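Local coordinates for protein HP1028 (Helicobacter pylori, PDB 4INN) that is a lipocalin-family beta-barrel protein, probably binding and carrying small ligands in the cavity of its barrel, at residues E54-N59 against Y63-S68; K74-K79 against N115-K120; S98-V103 against V124-N129; K153-E158 against L163-F168. The protein carries 1 engineered substitution. One frame throughout, in Å; residues are numbered along the deposited sequence.

Contacts 1, 3 and 4 all reach the eight-stranded antiparallel barrel, whereas contact 2 joins two loops at its rim. Contacts 1 and 3, with centres about 12 Å apart, are joined through the adjacent strands 61-69 (contact 1) and 95-104 (contact 3) and meet through Phe55 and Leu100. Contact 4 lies about 13 Å from contact 1, centre to centre, and is tied to it by a salt bridge between Arg167 and Glu54. Contacts 2 and 3 stand on opposite sides of the chain's centre, about 23 Å apart between centres. The bound polyether touches Met48, Tyr122, Ser138, Tyr140, Met146, Gly147, Lys148 and Phe150; contact 2 approaches this pocket through the Asp118-Tyr122 hydrogen bond.

Contact 1 of 4, residues E54-N59 against Y63-S68; sequences EFFEHN and YAYGIS
Tyr63 runs along the strand opposite it and meets Phe56 and His58 in turn. Its CB sits over one face of the Phe56 ring, 4.0 Å from the ring centroid, in a CH-pi contact displaced toward the rim. With CG anti to the carbonyl carbon (chi1 -61°), the ring then extends toward the hairpin turn. Tyr63 CD2 passes close to Phe56 O and His58 CB, Tyr63 CE2 comes within 3.4 Å of His58 O, and Tyr63 OH ends 3.9 Å from that same His58 O. Phe56 O and His58 O both lie at the edge of the Tyr63 ring, near its plane. The Phe56 and Tyr63 rings are nearly parallel but slid so far apart that they hardly overlap.

Beyond Phe56, Glu54 and Tyr65 lie side by side, Glu54 CB 3.7 Å from Tyr65 CE2. The polar ends of this pair look to the C-terminal segment, where Arg167 forms a salt bridge with the carboxylate of Glu54 and the backbone N of Phe168 bonds to the tyrosine hydroxyl. Helix 170-174 packs over Phe56, His58 and Tyr65.

The other face of the sheet carries Phe55, whose ring is met by Ala64 CB almost on its normal, 3.9 Å from the centroid. Four backbone bonds hold the register, among them Tyr63 N to Phe56 O at 2.8 Å and Glu54 N to Tyr65 O at 3.0 Å. Phe55 and Ala64 form the non-hydrogen-bonded pair between them. The result is a tight antiparallel beta hairpin, the up-and-down connection from which the lipocalin barrel is built.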
# COMPACT_ATOMS: atom_id res chain seq x y z
N GLU A 54 -2.10 4.72 -2.44
CA GLU A 54 -3.05 4.45 -3.51
C GLU A 54 -3.00 3.03 -4.05
O GLU A 54 -1.95 2.58 -4.47
CB GLU A 54 -2.84 5.39 -4.69
CG GLU A 54 -3.80 5.12 -5.86
CD GLU A 54 -3.91 6.27 -6.84
OE1 GLU A 54 -3.12 7.25 -6.73
OE2 GLU A 54 -4.80 6.20 -7.73
N PHE A 55 -4.15 2.37 -4.08
CA PHE A 55 -4.27 1.04 -4.70
C PHE A 55 -4.72 1.24 -6.16
O PHE A 55 -5.54 2.11 -6.43
CB PHE A 55 -5.29 0.16 -3.96
CG PHE A 55 -4.78 -0.46 -2.70
CD1 PHE A 55 -4.47 -1.81 -2.65
CD2 PHE A 55 -4.69 0.26 -1.53
CE1 PHE A 55 -4.03 -2.43 -1.49
CE2 PHE A 55 -4.25 -0.33 -0.36
CZ PHE A 55 -3.92 -1.68 -0.34
N PHE A 56 -4.20 0.42 -7.08
CA PHE A 56 -4.66 0.43 -8.48
C PHE A 56 -4.61 -0.98 -9.08
O PHE A 56 -3.92 -1.83 -8.53
CB PHE A 56 -3.82 1.41 -9.32
CG PHE A 56 -2.35 1.03 -9.47
CD1 PHE A 56 -1.89 0.44 -10.61
CD2 PHE A 56 -1.43 1.32 -8.47
CE1 PHE A 56 -0.53 0.11 -10.75
CE2 PHE A 56 -0.08 0.99 -8.59
CZ PHE A 56 0.37 0.40 -9.75
N GLU A 57 -5.38 -1.26 -10.16
CA GLU A 57 -5.26 -2.58 -10.85
C GLU A 57 -4.43 -2.51 -12.10
O GLU A 57 -4.34 -1.48 -12.73
CB GLU A 57 -6.63 -3.27 -11.15
CG GLU A 57 -7.39 -2.88 -12.42
CD GLU A 57 -6.78 -3.32 -13.79
OE1 GLU A 57 -6.51 -4.53 -14.05
OE2 GLU A 57 -6.62 -2.41 -14.66
N HIS A 58 -3.83 -3.62 -12.46
CA HIS A 58 -3.09 -3.72 -13.70
C HIS A 58 -2.97 -5.19 -14.06
O HIS A 58 -2.56 -5.99 -13.24
CB HIS A 58 -1.72 -3.08 -13.53
CG HIS A 58 -0.75 -3.41 -14.64
ND1 HIS A 58 -0.75 -2.73 -15.84
CD2 HIS A 58 0.24 -4.32 -14.71
CE1 HIS A 58 0.20 -3.24 -16.62
NE2 HIS A 58 0.81 -4.19 -15.95
N ASN A 59 -3.34 -5.52 -15.30
CA ASN A 59 -3.34 -6.90 -15.79
C ASN A 59 -4.12 -7.80 -14.85
O ASN A 59 -3.74 -8.95 -14.60
CB ASN A 59 -1.91 -7.39 -16.01
CG ASN A 59 -1.19 -6.61 -17.11
OD1 ASN A 59 0.05 -6.59 -17.19
ND2 ASN A 59 -1.96 -5.96 -17.97
N TYR A 63 -2.33 -3.49 -6.93
CA TYR A 63 -1.03 -3.05 -6.48
C TYR A 63 -1.23 -1.79 -5.62
O TYR A 63 -2.29 -1.21 -5.68
CB TYR A 63 -0.17 -2.67 -7.69
CG TYR A 63 0.10 -3.77 -8.67
CD1 TYR A 63 1.30 -4.46 -8.66
CD2 TYR A 63 -0.86 -4.13 -9.62
CE1 TYR A 63 1.55 -5.49 -9.54
CE2 TYR A 63 -0.63 -5.15 -10.51
CZ TYR A 63 0.58 -5.82 -10.47
OH TYR A 63 0.80 -6.83 -11.35
N ALA A 64 -0.21 -1.36 -4.88
CA ALA A 64 -0.25 -0.08 -4.20
C ALA A 64 1.11 0.63 -4.14
O ALA A 64 2.17 -0.04 -4.08
CB ALA A 64 -0.79 -0.25 -2.79
N TYR A 65 1.08 1.97 -4.13
CA TYR A 65 2.30 2.78 -3.95
C TYR A 65 2.02 3.87 -2.90
O TYR A 65 0.87 4.12 -2.57
CB TYR A 65 2.75 3.41 -5.27
CG TYR A 65 1.86 4.54 -5.75
CD1 TYR A 65 2.06 5.84 -5.32
CD2 TYR A 65 0.81 4.30 -6.63
CE1 TYR A 65 1.25 6.87 -5.75
CE2 TYR A 65 -0.01 5.34 -7.05
CZ TYR A 65 0.20 6.62 -6.59
OH TYR A 65 -0.62 7.64 -6.99
N GLY A 66 3.06 4.48 -2.34
CA GLY A 66 2.88 5.46 -1.26
C GLY A 66 2.86 6.87 -1.82
O GLY A 66 3.59 7.18 -2.73
N ILE A 67 2.01 7.73 -1.28
CA ILE A 67 1.90 9.08 -1.77
C ILE A 67 2.71 10.02 -0.87
O ILE A 67 3.65 10.65 -1.32
CB ILE A 67 0.41 9.49 -1.84
CG1 ILE A 67 -0.26 8.75 -2.99
CG2 ILE A 67 0.25 11.01 -1.98
CD1 ILE A 67 -1.75 8.88 -2.97
N SER A 68 2.34 10.07 0.41
CA SER A 68 3.07 10.85 1.42
C SER A 68 2.64 10.39 2.81
O SER A 68 1.65 9.68 2.97
CB SER A 68 2.81 12.35 1.28
OG SER A 68 1.41 12.64 1.34

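Contact 2 of 4, residues K74-K79 against N115-K120; sequences KAKKDK and NFYDGK
The Phe116 ring and the Asp78 carboxylate meet obliquely, their planes 52° apart, with Asp78 OD1 3.2 Å from Phe116 CD1 and Asp78 CG 3.4 Å from Phe116 CE1. The neighbouring Tyr117 ring has Asn115 OD1 at its edge, in plane, and takes a glancing approach from Lys76, whose NZ stops 4.1 Å from Tyr117 CE1. This is a loop-to-loop contact at the rim of the lipocalin barrel: 115-120 makes the turn of the hairpin between strands 107-115 and 120-128, while the loop segment 74-79 belongs to the long connection from strand 61-69 to strand 95-104.

No hydrogen bond crosses between the two segments, and the Asp78 carboxylate is held by other parts of the chain. It forms a salt bridge with Arg89 through OD2 and a hydrogen bond with Tyr114 through OD1, and Tyr114 also meets the Phe116 ring edge-to-face. Tyr114 thus touches both partners and probably contributes to fixing them. A CG anti to the backbone N (chi1 -168°) swings the Asp78 carboxylate across the ring, and the residue itself is the centre of an inverse gamma turn.

The hairpin turn is braced internally. Asn115 O accepts from two amides, Asp118 N at 3.2 Å and Gly119 N at 2.8 Å. Asp118 forms an Asx turn, in which Lys120 N approaches Asp118 OD2 at 3.2 Å from above the carboxylate plane, while Asp118 OD1 bonds to the hydroxyl of the pocket residue Tyr122.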
# COMPACT_ATOMS: atom_id res chain seq x y z
N LYS A 74 8.95 14.87 4.17
CA LYS A 74 9.57 14.65 2.88
C LYS A 74 9.84 13.16 2.67
O LYS A 74 10.16 12.43 3.62
CB LYS A 74 10.87 15.47 2.73
CG LYS A 74 11.82 14.87 1.70
CD LYS A 74 12.70 15.85 0.93
CE LYS A 74 13.37 15.14 -0.25
NZ LYS A 74 13.79 16.09 -1.32
N ALA A 75 9.69 12.73 1.42
CA ALA A 75 10.04 11.41 0.98
C ALA A 75 11.53 11.14 1.18
O ALA A 75 12.37 11.97 0.86
CB ALA A 75 9.69 11.26 -0.49
N LYS A 76 11.84 9.94 1.65
CA LYS A 76 13.20 9.57 1.96
C LYS A 76 13.62 8.43 1.05
O LYS A 76 12.84 7.96 0.24
CB LYS A 76 13.34 9.22 3.46
CG LYS A 76 12.03 9.17 4.23
CD LYS A 76 12.16 8.49 5.58
CE LYS A 76 12.11 6.96 5.50
NZ LYS A 76 12.08 6.29 6.84
N LYS A 77 14.87 7.99 1.17
CA LYS A 77 15.39 6.95 0.31
C LYS A 77 15.19 5.57 0.91
O LYS A 77 15.06 5.41 2.12
CB LYS A 77 16.88 7.18 0.08
CG LYS A 77 17.20 8.47 -0.68
CD LYS A 77 18.68 8.50 -1.06
CE LYS A 77 19.01 9.61 -2.05
NZ LYS A 77 20.12 9.21 -2.96
N ASP A 78 15.21 4.57 0.05
CA ASP A 78 15.02 3.20 0.47
C ASP A 78 16.32 2.55 0.99
O ASP A 78 16.85 1.61 0.42
CB ASP A 78 14.44 2.40 -0.69
CG ASP A 78 13.93 1.04 -0.25
OD1 ASP A 78 13.78 0.78 0.96
OD2 ASP A 78 13.69 0.24 -1.15
N LYS A 79 16.82 3.05 2.11
CA LYS A 79 18.15 2.71 2.55
C LYS A 79 18.32 1.27 2.99
O LYS A 79 19.43 0.73 2.90
CB LYS A 79 18.54 3.62 3.69
CG LYS A 79 18.68 5.07 3.24
CD LYS A 79 19.44 5.90 4.26
CE LYS A 79 18.65 6.06 5.55
NZ LYS A 79 19.55 6.60 6.61
N ASN A 115 8.31 -3.48 2.97
CA ASN A 115 8.22 -2.48 4.04
C ASN A 115 9.50 -1.64 4.20
O ASN A 115 10.52 -2.15 4.63
CB ASN A 115 7.91 -3.18 5.34
CG ASN A 115 7.78 -2.22 6.49
OD1 ASN A 115 7.35 -1.09 6.31
ND2 ASN A 115 8.12 -2.66 7.68
N PHE A 116 9.42 -0.36 3.86
CA PHE A 116 10.57 0.55 3.80
C PHE A 116 11.24 0.75 5.15
O PHE A 116 12.45 0.95 5.21
CB PHE A 116 10.13 1.92 3.25
CG PHE A 116 9.90 1.91 1.78
CD1 PHE A 116 10.92 2.26 0.90
CD2 PHE A 116 8.67 1.51 1.25
CE1 PHE A 116 10.71 2.24 -0.47
CE2 PHE A 116 8.47 1.48 -0.14
CZ PHE A 116 9.49 1.83 -0.99
N TYR A 117 10.44 0.68 6.22
CA TYR A 117 10.95 0.83 7.60
C TYR A 117 11.79 -0.32 8.12
O TYR A 117 12.38 -0.20 9.18
CB TYR A 117 9.80 1.06 8.58
CG TYR A 117 9.01 2.30 8.30
CD1 TYR A 117 9.39 3.54 8.82
CD2 TYR A 117 7.87 2.25 7.49
CE1 TYR A 117 8.67 4.69 8.56
CE2 TYR A 117 7.14 3.40 7.23
CZ TYR A 117 7.54 4.62 7.77
OH TYR A 117 6.81 5.76 7.49
N ASP A 118 11.87 -1.43 7.40
CA ASP A 118 12.71 -2.56 7.87
C ASP A 118 13.35 -3.42 6.79
O ASP A 118 14.22 -4.24 7.08
CB ASP A 118 11.91 -3.40 8.88
CG ASP A 118 10.84 -4.30 8.21
OD1 ASP A 118 10.46 -5.30 8.86
OD2 ASP A 118 10.39 -4.05 7.07
N GLY A 119 12.93 -3.22 5.54
CA GLY A 119 13.55 -3.90 4.40
C GLY A 119 13.02 -5.28 4.11
O GLY A 119 13.53 -5.99 3.22
N LYS A 120 11.97 -5.66 4.83
CA LYS A 120 11.37 -6.99 4.71
C LYS A 120 10.08 -6.98 3.90
O LYS A 120 9.38 -5.97 3.84
CB LYS A 120 11.08 -7.58 6.10
CG LYS A 120 12.30 -8.04 6.86
CD LYS A 120 11.91 -8.32 8.31
CE LYS A 120 13.10 -8.73 9.17
NZ LYS A 120 12.83 -8.46 10.61

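Contact 3 of 4, residues S98-V103 against V124-N129; sequences SDLIKV and VRVAQN
Leu100 reaches from its strand toward Val124 and Val126, and contributes a little over half of the surface buried here. The two methyls divide the work. CD1 of Leu100 meets CG2 of Val126 at 4.0 Å, whereas CD2 of Leu100 turns to the backbone and lies 3.8 Å from Val124 O. The same CD2 is also 4.5 Å from Arg125 CA, so one branch touches a side chain while the other lies against the main chain linking the two valines. Leu100 and Val126 approach at about a right angle, one methyl of each branched end making the contact.

In Val126, CG1 is anti to the backbone N (chi1 178°), which leaves CG2, beside that N, as the methyl offered to the leucine. Val124 points its CB toward Leu100, but its side chain stays farther off and takes part chiefly through the carbonyl. No hydrogen bond joins the segments: their axes pass 8.2 Å apart at an angle of 40°, too wide for backbone pairing.

Strand 107-115 lies between the two in the sheet and bonds to both, through Lys109 with Ile101 and Gly111 with Val124. Tyr108 of that strand packs on Leu100, and Phe136 from strand 134-139 touches both valines. Phe55 also reaches the CD1 methyl of Leu100, which joins this cluster to strand 51-58. Apolar contact between next-but-one strands, running in roughly the same direction and bent toward each other by sheet curvature, is characteristic of the closed antiparallel barrel of the lipocalins.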
# COMPACT_ATOMS: atom_id res chain seq x y z
N SER A 98 2.15 -5.65 -4.34
CA SER A 98 1.86 -6.22 -5.64
C SER A 98 1.19 -7.57 -5.51
O SER A 98 1.23 -8.20 -4.46
CB SER A 98 3.15 -6.36 -6.44
OG SER A 98 4.24 -6.55 -5.56
N ASP A 99 0.51 -7.94 -6.61
CA ASP A 99 0.01 -9.28 -6.91
C ASP A 99 -1.23 -9.68 -6.15
O ASP A 99 -1.53 -10.87 -6.03
CB ASP A 99 1.13 -10.34 -6.80
CG ASP A 99 2.21 -10.22 -7.92
OD1 ASP A 99 1.99 -9.60 -9.01
OD2 ASP A 99 3.31 -10.77 -7.68
N LEU A 100 -1.99 -8.70 -5.67
CA LEU A 100 -3.26 -9.02 -4.97
C LEU A 100 -4.32 -9.45 -5.96
O LEU A 100 -4.58 -8.74 -6.91
CB LEU A 100 -3.81 -7.83 -4.19
CG LEU A 100 -3.50 -7.73 -2.70
CD1 LEU A 100 -4.17 -6.47 -2.19
CD2 LEU A 100 -3.98 -8.93 -1.93
N ILE A 101 -4.92 -10.62 -5.72
CA ILE A 101 -5.98 -11.16 -6.55
C ILE A 101 -7.30 -11.06 -5.81
O ILE A 101 -7.42 -11.50 -4.67
CB ILE A 101 -5.80 -12.67 -6.83
CG1 ILE A 101 -4.38 -13.04 -7.19
CG2 ILE A 101 -6.74 -13.13 -7.91
CD1 ILE A 101 -3.83 -12.28 -8.34
N LYS A 102 -8.31 -10.54 -6.50
CA LYS A 102 -9.69 -10.59 -6.03
C LYS A 102 -10.21 -12.03 -6.06
O LYS A 102 -10.25 -12.64 -7.12
CB LYS A 102 -10.53 -9.73 -6.96
CG LYS A 102 -11.97 -9.46 -6.56
CD LYS A 102 -12.41 -8.18 -7.31
CE LYS A 102 -13.90 -8.08 -7.54
NZ LYS A 102 -14.62 -8.40 -6.28
N VAL A 103 -10.61 -12.56 -4.90
CA VAL A 103 -11.19 -13.91 -4.79
C VAL A 103 -12.69 -13.94 -4.43
O VAL A 103 -13.35 -14.96 -4.57
CB VAL A 103 -10.40 -14.77 -3.78
CG1 VAL A 103 -8.96 -14.90 -4.20
CG2 VAL A 103 -10.50 -14.20 -2.35
N VAL A 124 0.46 -10.43 2.16
CA VAL A 124 -0.66 -9.55 2.46
C VAL A 124 -1.97 -10.15 1.94
O VAL A 124 -2.03 -10.66 0.80
CB VAL A 124 -0.43 -8.15 1.84
CG1 VAL A 124 -1.69 -7.29 1.88
CG2 VAL A 124 0.71 -7.42 2.58
N ARG A 125 -3.01 -10.10 2.79
CA ARG A 125 -4.40 -10.27 2.32
C ARG A 125 -5.30 -9.13 2.83
O ARG A 125 -4.95 -8.44 3.77
CB ARG A 125 -5.00 -11.66 2.59
CG ARG A 125 -5.05 -12.10 4.04
CD ARG A 125 -5.73 -13.45 4.13
NE ARG A 125 -5.55 -14.12 5.41
CZ ARG A 125 -6.20 -13.87 6.55
NH1 ARG A 125 -7.09 -12.90 6.64
NH2 ARG A 125 -5.93 -14.59 7.64
N VAL A 126 -6.41 -8.90 2.13
CA VAL A 126 -7.25 -7.76 2.39
C VAL A 126 -8.73 -8.16 2.29
O VAL A 126 -9.14 -8.86 1.37
CB VAL A 126 -6.97 -6.59 1.40
CG1 VAL A 126 -7.93 -5.44 1.69
CG2 VAL A 126 -5.54 -6.09 1.52
N ALA A 127 -9.49 -7.67 3.26
CA ALA A 127 -10.94 -7.74 3.26
C ALA A 127 -11.44 -6.29 3.27
O ALA A 127 -10.97 -5.50 4.08
CB ALA A 127 -11.42 -8.49 4.51
N GLN A 128 -12.37 -5.93 2.40
CA GLN A 128 -12.87 -4.56 2.36
C GLN A 128 -14.27 -4.44 2.97
O GLN A 128 -15.14 -5.26 2.70
CB GLN A 128 -12.90 -4.08 0.93
CG GLN A 128 -13.39 -2.64 0.80
CD GLN A 128 -13.07 -2.02 -0.54
OE1 GLN A 128 -13.11 -2.66 -1.57
NE2 GLN A 128 -12.77 -0.74 -0.51
N ASN A 129 -14.50 -3.40 3.78
CA ASN A 129 -15.79 -3.15 4.41
C ASN A 129 -16.71 -2.45 3.45
O ASN A 129 -16.31 -2.05 2.36
CB ASN A 129 -15.67 -2.28 5.65
CG ASN A 129 -14.73 -2.86 6.71
OD1 ASN A 129 -14.20 -2.12 7.54
ND2 ASN A 129 -14.53 -4.17 6.70

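Contact 4 of 4, residues K153-E158 against L163-F168; sequences KRLSDE and LKLKRF
Leu155 CD2 is the single methyl that meets both leucines of the opposite segment, Leu165 CD1 at 3.8 Å and Leu163 CD2 at 4.1 Å. Each of the two side chains crosses that of Leu155 at about a right angle. Leu165 has CG anti to its carbonyl carbon (chi1 -61°), a setting that directs its CD1 methyl at Leu155.

Around this trio lie further apolar groups: Phe52 touches all three leucines, while Ile39 and Ile160 each pack on Leu155 and Leu165. The short helix 157-162 joins the two segments, and both its ends are capped. Ser156 occupies the N-cap, its side chain bonded to a backbone N of the first turn, and the carboxylate of Glu159 bonds back to Ser156 N, an arrangement consistent with a capping box. At the other end Lys164 takes up positive phi in a Schellman motif, which ends the helix; beyond it Leu165 packs against the barrel strands that carry Ile39 and Phe52.

Farther along, the Phe168 ring meets that of Tyr65. Leu155 is itself anchored by backbone pairing with Ile39 of strand 38-41.

With no hydrogen bond between the segments, the contact proper rests on van der Waals contact of methyl groups, with Leu155 buried and the other two leucines nearer solvent. Such apolar contact is itself undirected; the capped helix between the segments is consistent with the fixed placement of the leucines.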
# COMPACT_ATOMS: atom_id res chain seq x y z
N LYS A 153 -8.30 3.49 6.45
CA LYS A 153 -9.51 4.21 6.11
C LYS A 153 -9.50 4.61 4.65
O LYS A 153 -8.51 5.14 4.17
CB LYS A 153 -9.67 5.50 6.92
CG LYS A 153 -10.45 5.38 8.22
CD LYS A 153 -9.54 5.56 9.44
CE LYS A 153 -9.28 7.03 9.76
NZ LYS A 153 -7.83 7.45 9.76
N ARG A 154 -10.62 4.41 3.97
CA ARG A 154 -10.79 4.95 2.65
C ARG A 154 -11.06 6.44 2.69
O ARG A 154 -11.86 6.90 3.48
CB ARG A 154 -11.94 4.27 1.93
CG ARG A 154 -11.74 4.43 0.44
CD ARG A 154 -12.98 4.10 -0.30
NE ARG A 154 -12.85 4.53 -1.68
CZ ARG A 154 -12.33 3.81 -2.66
NH1 ARG A 154 -11.85 2.59 -2.42
NH2 ARG A 154 -12.28 4.32 -3.87
N LEU A 155 -10.40 7.19 1.82
CA LEU A 155 -10.69 8.61 1.68
C LEU A 155 -11.69 8.85 0.57
O LEU A 155 -11.69 8.18 -0.46
CB LEU A 155 -9.43 9.37 1.34
CG LEU A 155 -8.60 9.87 2.50
CD1 LEU A 155 -8.40 8.86 3.58
CD2 LEU A 155 -7.28 10.36 1.93
N SER A 156 -12.58 9.79 0.80
CA SER A 156 -13.50 10.25 -0.21
C SER A 156 -12.75 11.22 -1.14
O SER A 156 -11.68 11.71 -0.79
CB SER A 156 -14.66 10.98 0.47
OG SER A 156 -14.17 12.18 1.06
N ASP A 157 -13.35 11.52 -2.28
CA ASP A 157 -12.79 12.47 -3.24
C ASP A 157 -12.68 13.87 -2.65
O ASP A 157 -11.82 14.65 -3.06
CB ASP A 157 -13.61 12.51 -4.52
CG ASP A 157 -13.65 11.15 -5.24
OD1 ASP A 157 -13.22 10.13 -4.64
OD2 ASP A 157 -14.10 11.08 -6.39
N GLU A 158 -13.52 14.17 -1.68
CA GLU A 158 -13.46 15.47 -1.03
C GLU A 158 -12.25 15.58 -0.10
O GLU A 158 -11.62 16.61 -0.01
CB GLU A 158 -14.78 15.75 -0.25
CG GLU A 158 -14.82 17.04 0.57
CD GLU A 158 -14.66 18.32 -0.27
OE1 GLU A 158 -14.46 18.26 -1.51
OE2 GLU A 158 -14.74 19.42 0.33
N LEU A 163 -6.66 17.55 1.11
CA LEU A 163 -5.33 17.24 1.63
C LEU A 163 -4.29 17.59 0.56
O LEU A 163 -3.08 17.53 0.81
CB LEU A 163 -5.26 15.75 2.01
CG LEU A 163 -5.56 15.24 3.45
CD1 LEU A 163 -5.99 16.31 4.47
CD2 LEU A 163 -6.57 14.09 3.44
N LYS A 164 -4.78 17.96 -0.62
CA LYS A 164 -3.95 18.29 -1.78
C LYS A 164 -3.04 17.13 -2.19
O LYS A 164 -1.92 17.31 -2.69
CB LYS A 164 -3.17 19.59 -1.53
CG LYS A 164 -4.05 20.83 -1.54
CD LYS A 164 -3.70 21.81 -0.43
CE LYS A 164 -4.76 22.90 -0.28
NZ LYS A 164 -6.20 22.47 -0.17
N LEU A 165 -3.54 15.91 -2.02
CA LEU A 165 -2.73 14.73 -2.26
C LEU A 165 -2.43 14.67 -3.73
O LEU A 165 -3.32 14.89 -4.56
CB LEU A 165 -3.46 13.45 -1.83
CG LEU A 165 -3.82 13.37 -0.33
CD1 LEU A 165 -4.42 12.00 -0.03
CD2 LEU A 165 -2.61 13.69 0.55
N LYS A 166 -1.16 14.39 -4.02
CA LYS A 166 -0.70 14.15 -5.37
C LYS A 166 -0.94 12.71 -5.84
O LYS A 166 -0.44 11.75 -5.25
CB LYS A 166 0.79 14.41 -5.42
CG LYS A 166 1.33 14.44 -6.83
CD LYS A 166 2.65 13.74 -6.92
CE LYS A 166 3.71 14.63 -7.48
NZ LYS A 166 4.12 14.22 -8.83
N ARG A 167 -1.70 12.58 -6.92
CA ARG A 167 -1.89 11.31 -7.61
C ARG A 167 -0.84 11.22 -8.73
O ARG A 167 -0.86 11.96 -9.70
CB ARG A 167 -3.33 11.18 -8.15
CG ARG A 167 -4.39 10.89 -7.07
CD ARG A 167 -5.24 9.67 -7.42
NE ARG A 167 -6.24 10.00 -8.43
CZ ARG A 167 -6.72 9.16 -9.36
NH1 ARG A 167 -6.30 7.90 -9.43
NH2 ARG A 167 -7.63 9.59 -10.24
N PHE A 168 0.08 10.27 -8.56
CA PHE A 168 1.23 10.04 -9.44
C PHE A 168 0.76 9.38 -10.71
O PHE A 168 -0.17 8.59 -10.67
CB PHE A 168 2.26 9.12 -8.75
CG PHE A 168 3.02 9.76 -7.63
CD1 PHE A 168 2.40 10.11 -6.46
CD2 PHE A 168 4.39 10.00 -7.74
CE1 PHE A 168 3.13 10.70 -5.41
CE2 PHE A 168 5.12 10.59 -6.71
CZ PHE A 168 4.49 10.95 -5.54